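PDB 4E3E: beta-methylmalyl-CoA dehydratase from Chloroflexus aurantiacus, which catalyses the reversible dehydration of (2R,3S)-beta-methylmalyl-CoA to mesaconyl-CoA in the glyoxylate assimilation cycle. Local coordinates for residues 89-97 / 165-175; 65-73 / 249-258. All blocks are in the same frame, centred on the assembly; numbering follows the deposited sequence.

Contact 1. Residues 89-97 / 165-175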
# COMPACT_ATOMS: atom_id res chain seq x y z
N GLY A 89 0.15 -7.49 28.70
CA GLY A 89 -0.65 -6.30 29.01
C GLY A 89 0.08 -5.02 28.69
O GLY A 89 1.26 -5.05 28.31
N TYR A 90 -0.63 -3.90 28.82
CA TYR A 90 -0.09 -2.55 28.65
C TYR A 90 -0.60 -1.75 29.85
O TYR A 90 -1.63 -2.12 30.43
CB TYR A 90 -0.63 -1.88 27.37
CG TYR A 90 -0.51 -2.68 26.10
CD1 TYR A 90 -1.48 -3.60 25.74
CD2 TYR A 90 0.57 -2.49 25.24
CE1 TYR A 90 -1.39 -4.34 24.57
CE2 TYR A 90 0.68 -3.22 24.05
CZ TYR A 90 -0.30 -4.14 23.73
OH TYR A 90 -0.21 -4.87 22.56
N ALA A 91 0.11 -0.69 30.21
CA ALA A 91 -0.37 0.24 31.24
C ALA A 91 0.30 1.57 31.04
O ALA A 91 1.39 1.65 30.45
CB ALA A 91 -0.09 -0.30 32.64
N GLY A 92 -0.37 2.63 31.52
CA GLY A 92 0.22 3.96 31.55
C GLY A 92 0.69 4.44 30.19
O GLY A 92 1.75 5.06 30.07
N GLY A 93 -0.10 4.14 29.16
CA GLY A 93 0.20 4.58 27.80
C GLY A 93 -0.24 6.01 27.60
O GLY A 93 -1.42 6.24 27.32
N ARG A 94 0.68 6.96 27.76
CA ARG A 94 0.36 8.39 27.69
C ARG A 94 0.88 8.98 26.37
O ARG A 94 2.09 8.93 26.11
CB ARG A 94 1.01 9.13 28.87
CG ARG A 94 0.74 10.63 28.89
CD ARG A 94 1.55 11.32 29.98
NE ARG A 94 2.99 11.21 29.72
CZ ARG A 94 3.68 12.08 28.99
NH1 ARG A 94 3.08 13.14 28.45
NH2 ARG A 94 4.99 11.91 28.82
N PHE A 95 -0.02 9.52 25.54
CA PHE A 95 0.40 10.24 24.33
C PHE A 95 0.86 11.64 24.71
O PHE A 95 0.24 12.27 25.55
CB PHE A 95 -0.72 10.23 23.26
CG PHE A 95 -0.92 8.87 22.63
CD1 PHE A 95 -0.17 8.47 21.52
CD2 PHE A 95 -1.81 7.95 23.19
CE1 PHE A 95 -0.33 7.19 20.96
CE2 PHE A 95 -1.98 6.68 22.63
CZ PHE A 95 -1.23 6.30 21.52
N GLY A 96 1.97 12.09 24.13
CA GLY A 96 2.59 13.35 24.53
C GLY A 96 2.45 14.37 23.41
O GLY A 96 1.34 14.71 23.02
N ALA A 97 3.57 14.84 22.86
CA ALA A 97 3.51 15.79 21.75
C ALA A 97 2.86 15.17 20.51
O ALA A 97 3.01 13.97 20.23
CB ALA A 97 4.90 16.32 21.42
N LEU A 165 1.59 -1.05 38.73
CA LEU A 165 1.09 -0.66 37.42
C LEU A 165 -0.10 0.28 37.60
O LEU A 165 -1.01 -0.03 38.37
CB LEU A 165 0.67 -1.90 36.62
CG LEU A 165 1.77 -2.92 36.29
CD1 LEU A 165 1.17 -4.24 35.86
CD2 LEU A 165 2.73 -2.38 35.23
N PRO A 166 -0.09 1.44 36.92
CA PRO A 166 -1.25 2.32 37.03
C PRO A 166 -2.48 1.69 36.38
O PRO A 166 -2.35 1.03 35.36
CB PRO A 166 -0.82 3.57 36.27
CG PRO A 166 0.24 3.11 35.32
CD PRO A 166 0.96 2.01 36.06
N ASP A 167 -3.66 1.88 36.96
CA ASP A 167 -4.88 1.34 36.37
C ASP A 167 -5.25 2.11 35.09
O ASP A 167 -5.84 1.55 34.16
CB ASP A 167 -6.03 1.42 37.37
CG ASP A 167 -7.34 0.95 36.79
OD1 ASP A 167 -7.56 -0.28 36.68
OD2 ASP A 167 -8.17 1.81 36.46
N SER A 168 -4.91 3.39 35.04
CA SER A 168 -5.22 4.24 33.90
C SER A 168 -4.25 5.41 33.91
O SER A 168 -3.63 5.69 34.94
CB SER A 168 -6.67 4.77 33.99
OG SER A 168 -6.88 5.50 35.19
N VAL A 169 -4.11 6.08 32.77
CA VAL A 169 -3.42 7.36 32.72
C VAL A 169 -4.35 8.40 33.34
O VAL A 169 -5.48 8.56 32.87
CB VAL A 169 -3.06 7.76 31.27
CG1 VAL A 169 -2.44 9.16 31.23
CG2 VAL A 169 -2.13 6.73 30.63
N PRO A 170 -3.91 9.11 34.41
CA PRO A 170 -4.78 10.12 35.04
C PRO A 170 -5.18 11.23 34.07
O PRO A 170 -4.37 11.66 33.24
CB PRO A 170 -3.91 10.70 36.16
CG PRO A 170 -2.88 9.66 36.43
CD PRO A 170 -2.63 8.96 35.12
N VAL A 171 -6.42 11.70 34.20
CA VAL A 171 -6.94 12.75 33.34
C VAL A 171 -6.06 14.01 33.41
O VAL A 171 -5.95 14.76 32.43
CB VAL A 171 -8.44 13.03 33.66
CG1 VAL A 171 -8.61 13.82 34.95
CG2 VAL A 171 -9.11 13.76 32.51
N THR A 172 -5.39 14.21 34.54
CA THR A 172 -4.49 15.35 34.72
C THR A 172 -3.18 15.18 33.94
O THR A 172 -2.44 16.14 33.78
CB THR A 172 -4.18 15.59 36.20
OG1 THR A 172 -3.81 14.35 36.81
CG2 THR A 172 -5.41 16.15 36.93
N ASP A 173 -2.91 13.97 33.44
CA ASP A 173 -1.72 13.70 32.62
C ASP A 173 -1.97 13.74 31.10
O ASP A 173 -1.03 13.63 30.32
CB ASP A 173 -1.11 12.32 32.96
CG ASP A 173 -0.41 12.30 34.32
OD1 ASP A 173 -0.20 13.36 34.93
OD2 ASP A 173 -0.06 11.20 34.78
N LEU A 174 -3.23 13.88 30.70
CA LEU A 174 -3.57 13.83 29.27
C LEU A 174 -3.16 15.09 28.54
O LEU A 174 -3.38 16.18 29.03
CB LEU A 174 -5.08 13.63 29.08
CG LEU A 174 -5.72 12.38 29.69
CD1 LEU A 174 -7.20 12.33 29.35
CD2 LEU A 174 -5.05 11.12 29.19
N THR A 175 -2.55 14.93 27.37
CA THR A 175 -2.28 16.05 26.47
C THR A 175 -3.54 16.34 25.65
O THR A 175 -4.15 15.41 25.11
CB THR A 175 -1.08 15.75 25.54
OG1 THR A 175 0.09 15.62 26.34
CG2 THR A 175 -0.86 16.86 24.53
O HOH W 1 -2.88 2.16 32.77
O HOH W 2 0.40 13.80 28.09
O HOH W 3 -2.35 12.18 26.54

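Contact 2. Residues 65-73 / 249-258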
# COMPACT_ATOMS: atom_id res chain seq x y z
N SER A 65 -2.84 8.42 16.32
CA SER A 65 -2.21 7.99 17.57
C SER A 65 -1.83 6.51 17.54
O SER A 65 -0.78 6.13 18.07
CB SER A 65 -3.14 8.22 18.77
OG SER A 65 -3.08 9.57 19.19
N LEU A 66 -2.67 5.68 16.93
CA LEU A 66 -2.34 4.26 16.86
C LEU A 66 -1.23 3.94 15.86
O LEU A 66 -0.47 2.98 16.06
CB LEU A 66 -3.58 3.43 16.58
CG LEU A 66 -4.61 3.43 17.69
CD1 LEU A 66 -5.72 2.48 17.26
CD2 LEU A 66 -3.99 2.97 19.00
N LEU A 67 -1.14 4.72 14.78
CA LEU A 67 0.01 4.60 13.86
C LEU A 67 1.31 4.93 14.62
O LEU A 67 2.30 4.18 14.52
CB LEU A 67 -0.16 5.47 12.61
CG LEU A 67 0.98 5.49 11.56
CD1 LEU A 67 1.41 4.08 11.13
CD2 LEU A 67 0.56 6.34 10.35
N VAL A 68 1.30 6.03 15.39
CA VAL A 68 2.39 6.35 16.31
C VAL A 68 2.69 5.17 17.25
O VAL A 68 3.85 4.75 17.41
CB VAL A 68 2.10 7.61 17.15
CG1 VAL A 68 3.17 7.80 18.23
CG2 VAL A 68 2.03 8.86 16.26
N PHE A 69 1.65 4.63 17.88
CA PHE A 69 1.82 3.50 18.79
C PHE A 69 2.50 2.28 18.15
O PHE A 69 3.50 1.77 18.70
CB PHE A 69 0.49 3.14 19.46
CG PHE A 69 0.57 1.93 20.34
CD1 PHE A 69 0.98 2.04 21.67
CD2 PHE A 69 0.25 0.68 19.84
CE1 PHE A 69 1.05 0.93 22.48
CE2 PHE A 69 0.31 -0.44 20.65
CZ PHE A 69 0.73 -0.32 21.98
N HIS A 70 1.99 1.81 17.00
CA HIS A 70 2.56 0.63 16.32
C HIS A 70 3.99 0.81 15.87
O HIS A 70 4.78 -0.12 15.90
CB HIS A 70 1.69 0.20 15.15
CG HIS A 70 0.27 -0.13 15.55
ND1 HIS A 70 -0.02 -0.83 16.66
CD2 HIS A 70 -0.94 0.18 14.94
CE1 HIS A 70 -1.36 -0.98 16.76
NE2 HIS A 70 -1.92 -0.36 15.71
N ILE A 71 4.33 2.02 15.46
CA ILE A 71 5.71 2.31 15.08
C ILE A 71 6.66 2.27 16.29
O ILE A 71 7.71 1.62 16.21
CB ILE A 71 5.80 3.62 14.27
CG1 ILE A 71 5.19 3.37 12.87
CG2 ILE A 71 7.26 4.08 14.15
CD1 ILE A 71 4.99 4.62 12.05
N VAL A 72 6.29 2.95 17.38
CA VAL A 72 7.06 2.91 18.64
C VAL A 72 7.19 1.45 19.13
O VAL A 72 8.30 0.97 19.42
CB VAL A 72 6.44 3.84 19.71
CG1 VAL A 72 7.04 3.58 21.09
CG2 VAL A 72 6.67 5.31 19.33
N PHE A 73 6.06 0.75 19.18
CA PHE A 73 6.04 -0.67 19.55
C PHE A 73 6.93 -1.52 18.64
O PHE A 73 7.75 -2.30 19.13
CB PHE A 73 4.60 -1.19 19.55
CG PHE A 73 4.44 -2.64 19.99
CD1 PHE A 73 4.75 -3.69 19.13
CD2 PHE A 73 3.90 -2.94 21.25
CE1 PHE A 73 4.55 -5.03 19.53
CE2 PHE A 73 3.70 -4.26 21.64
CZ PHE A 73 4.02 -5.31 20.78
N TYR A 249 -0.66 -9.75 14.10
CA TYR A 249 -0.21 -8.79 15.08
C TYR A 249 -1.41 -8.26 15.87
O TYR A 249 -2.36 -7.69 15.30
CB TYR A 249 0.49 -7.62 14.34
CG TYR A 249 0.81 -6.41 15.18
CD1 TYR A 249 1.38 -6.54 16.46
CD2 TYR A 249 0.59 -5.10 14.68
CE1 TYR A 249 1.69 -5.41 17.23
CE2 TYR A 249 0.89 -4.00 15.45
CZ TYR A 249 1.43 -4.15 16.72
OH TYR A 249 1.73 -3.02 17.48
N GLY A 250 -1.35 -8.43 17.19
CA GLY A 250 -2.41 -7.94 18.09
C GLY A 250 -2.78 -6.47 17.86
O GLY A 250 -3.96 -6.11 17.92
N GLY A 251 -1.79 -5.63 17.61
CA GLY A 251 -2.05 -4.21 17.36
C GLY A 251 -2.84 -3.95 16.08
O GLY A 251 -3.51 -2.92 15.96
N HIS A 252 -2.77 -4.87 15.12
CA HIS A 252 -3.61 -4.80 13.92
C HIS A 252 -5.07 -4.88 14.33
O HIS A 252 -5.91 -4.15 13.79
CB HIS A 252 -3.25 -5.92 12.95
CG HIS A 252 -3.89 -5.80 11.56
ND1 HIS A 252 -3.48 -4.90 10.66
CD2 HIS A 252 -4.88 -6.57 10.93
CE1 HIS A 252 -4.20 -5.02 9.52
NE2 HIS A 252 -5.04 -6.07 9.68
N ILE A 253 -5.37 -5.73 15.30
CA ILE A 253 -6.74 -5.84 15.82
C ILE A 253 -7.19 -4.57 16.53
O ILE A 253 -8.33 -4.13 16.39
CB ILE A 253 -6.90 -7.08 16.73
CG1 ILE A 253 -6.37 -8.31 15.99
CG2 ILE A 253 -8.35 -7.27 17.18
CD1 ILE A 253 -6.99 -8.54 14.62
N ILE A 254 -6.27 -3.97 17.29
CA ILE A 254 -6.56 -2.70 17.95
C ILE A 254 -6.95 -1.65 16.90
O ILE A 254 -7.94 -0.90 17.06
CB ILE A 254 -5.38 -2.21 18.82
CG1 ILE A 254 -5.15 -3.14 20.01
CG2 ILE A 254 -5.63 -0.79 19.32
CD1 ILE A 254 -3.83 -2.95 20.74
N SER A 255 -6.18 -1.60 15.83
CA SER A 255 -6.40 -0.59 14.80
C SER A 255 -7.69 -0.80 14.01
O SER A 255 -8.38 0.17 13.65
CB SER A 255 -5.17 -0.49 13.90
OG SER A 255 -4.23 0.41 14.48
N LEU A 256 -8.04 -2.06 13.75
CA LEU A 256 -9.32 -2.35 13.15
C LEU A 256 -10.49 -1.96 14.06
O LEU A 256 -11.46 -1.33 13.60
CB LEU A 256 -9.41 -3.87 12.80
CG LEU A 256 -8.57 -4.35 11.59
CD1 LEU A 256 -8.52 -5.87 11.53
CD2 LEU A 256 -9.11 -3.82 10.26
N ALA A 257 -10.41 -2.34 15.34
CA ALA A 257 -11.46 -2.02 16.31
C ALA A 257 -11.68 -0.52 16.39
O ALA A 257 -12.83 -0.05 16.40
CB ALA A 257 -11.12 -2.59 17.69
N ARG A 258 -10.59 0.24 16.43
CA ARG A 258 -10.70 1.69 16.47
C ARG A 258 -11.41 2.20 15.21
O ARG A 258 -12.32 3.05 15.30
CB ARG A 258 -9.31 2.32 16.66
CG ARG A 258 -9.22 3.83 16.42
CD ARG A 258 -9.98 4.73 17.41
NE ARG A 258 -9.59 6.13 17.16
CZ ARG A 258 -10.25 7.21 17.56
NH1 ARG A 258 -11.38 7.10 18.28
NH2 ARG A 258 -9.77 8.41 17.26

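Contact 1. Residues 89-97 / 165-175
The Arg-94 guanidinium turns an edge to Thr-175, whose OG1 lies near its plane, and a water sits in that plane between them, 2.8 Å from Arg-94 NH1. This water accepts bonds from NH1 and the threonine hydroxyl and donates to the carbonyls of Phe-95 and Asp-173, so four bonds hold it. The guanidinium stands about perpendicular to the Asp-173 carboxylate (80°), but the charges do not meet: Arg-94 NE is 5.9 Å from Asp-173 OD2, and the salt bridge of Arg-94 runs from NH2 to Glu-141 instead. With CG anti to the backbone N (chi1 -180°) and a bend at chi3 (64°), the chain brings CD alongside the Asp-173 carbonyl, 3.5 Å from Asp-173 O. Strand 84-95 is a central strand of the long antiparallel sheet of this double hot-dog fold, where it lies between strands 138-149 and 270-278; segment 165-175 belongs to the connection that follows strand 138-149. Val-169 points toward the strand, its CG2 3.4 Å from Gly-93 O. Pro-166 CG lies 3.9 Å from Gly-92 CA, where a side chain would crowd the proline. Two further waters join the backbones, Gly-92 N to Pro-166 O and Thr-175 N to Phe-95 O.

Contact 2. Residues 65-73 / 249-258
The His-70 imidazole reaches across to Tyr-249 and Ser-255, using one ring nitrogen for each. Its CG lies anti to the carbonyl carbon (chi1 -58°), which sends the ring toward helix 250-265. ND1 is 2.9 Å from Tyr-249 OH, in a distinctly bent hydrogen bond, and NE2 is 2.7 Å from Ser-255 OG, which meets the ring at its edge. The tyrosine turns its own edge toward the imidazole face in an offset edge-to-face pair, planes at 76°. Its hydroxyl also sits over one face of Phe-73, with Tyr-249 OH 3.5 Å from Phe-73 CD1, completing an aromatic cluster. Gly-251 leaves room for both the His-70 and Tyr-249 rings, since a CB there would clash with each. Beyond Ser-255, Leu-66 CD1 packs 3.6 Å from Arg-258 CB and also meets Ile-254 CG2. The two helices, the long central ones of the paired hot-dog halves, run antiparallel (178°) with axes 10.5 Å apart. A leucine in place of His-70 would probably leave the buried Tyr-249 hydroxyl without this partner and take one bond from Ser-255 OG, which also bonds Tyr-36 OH. Each hydroxyl could be donor or acceptor toward the imidazole, and bonds at both ring nitrogens probably fix its rotation.

Overall arrangement
The two contacts lie about 16 Å apart, centre to centre, and meet through consecutive elements of the chain, helix 65-80 and strand 84-95. Contact 1 places a loop along the strand, whereas Tyr-90 and Phe-95 extend from that strand to the helix of contact 2: Tyr-90 CE2 is 3.6 Å from Phe-69 CZ, and Phe-95 CE1 is 3.1 Å from Ser-65 O. By similarity to related enzymes, Ser-65 at the start of the helix and Gly-96 and Ala-97 just after the strand probably bind substrate, so both contacts probably border this site. Phe-73 lies about 4 Å from Asn-87, another probable substrate residue, between side chains.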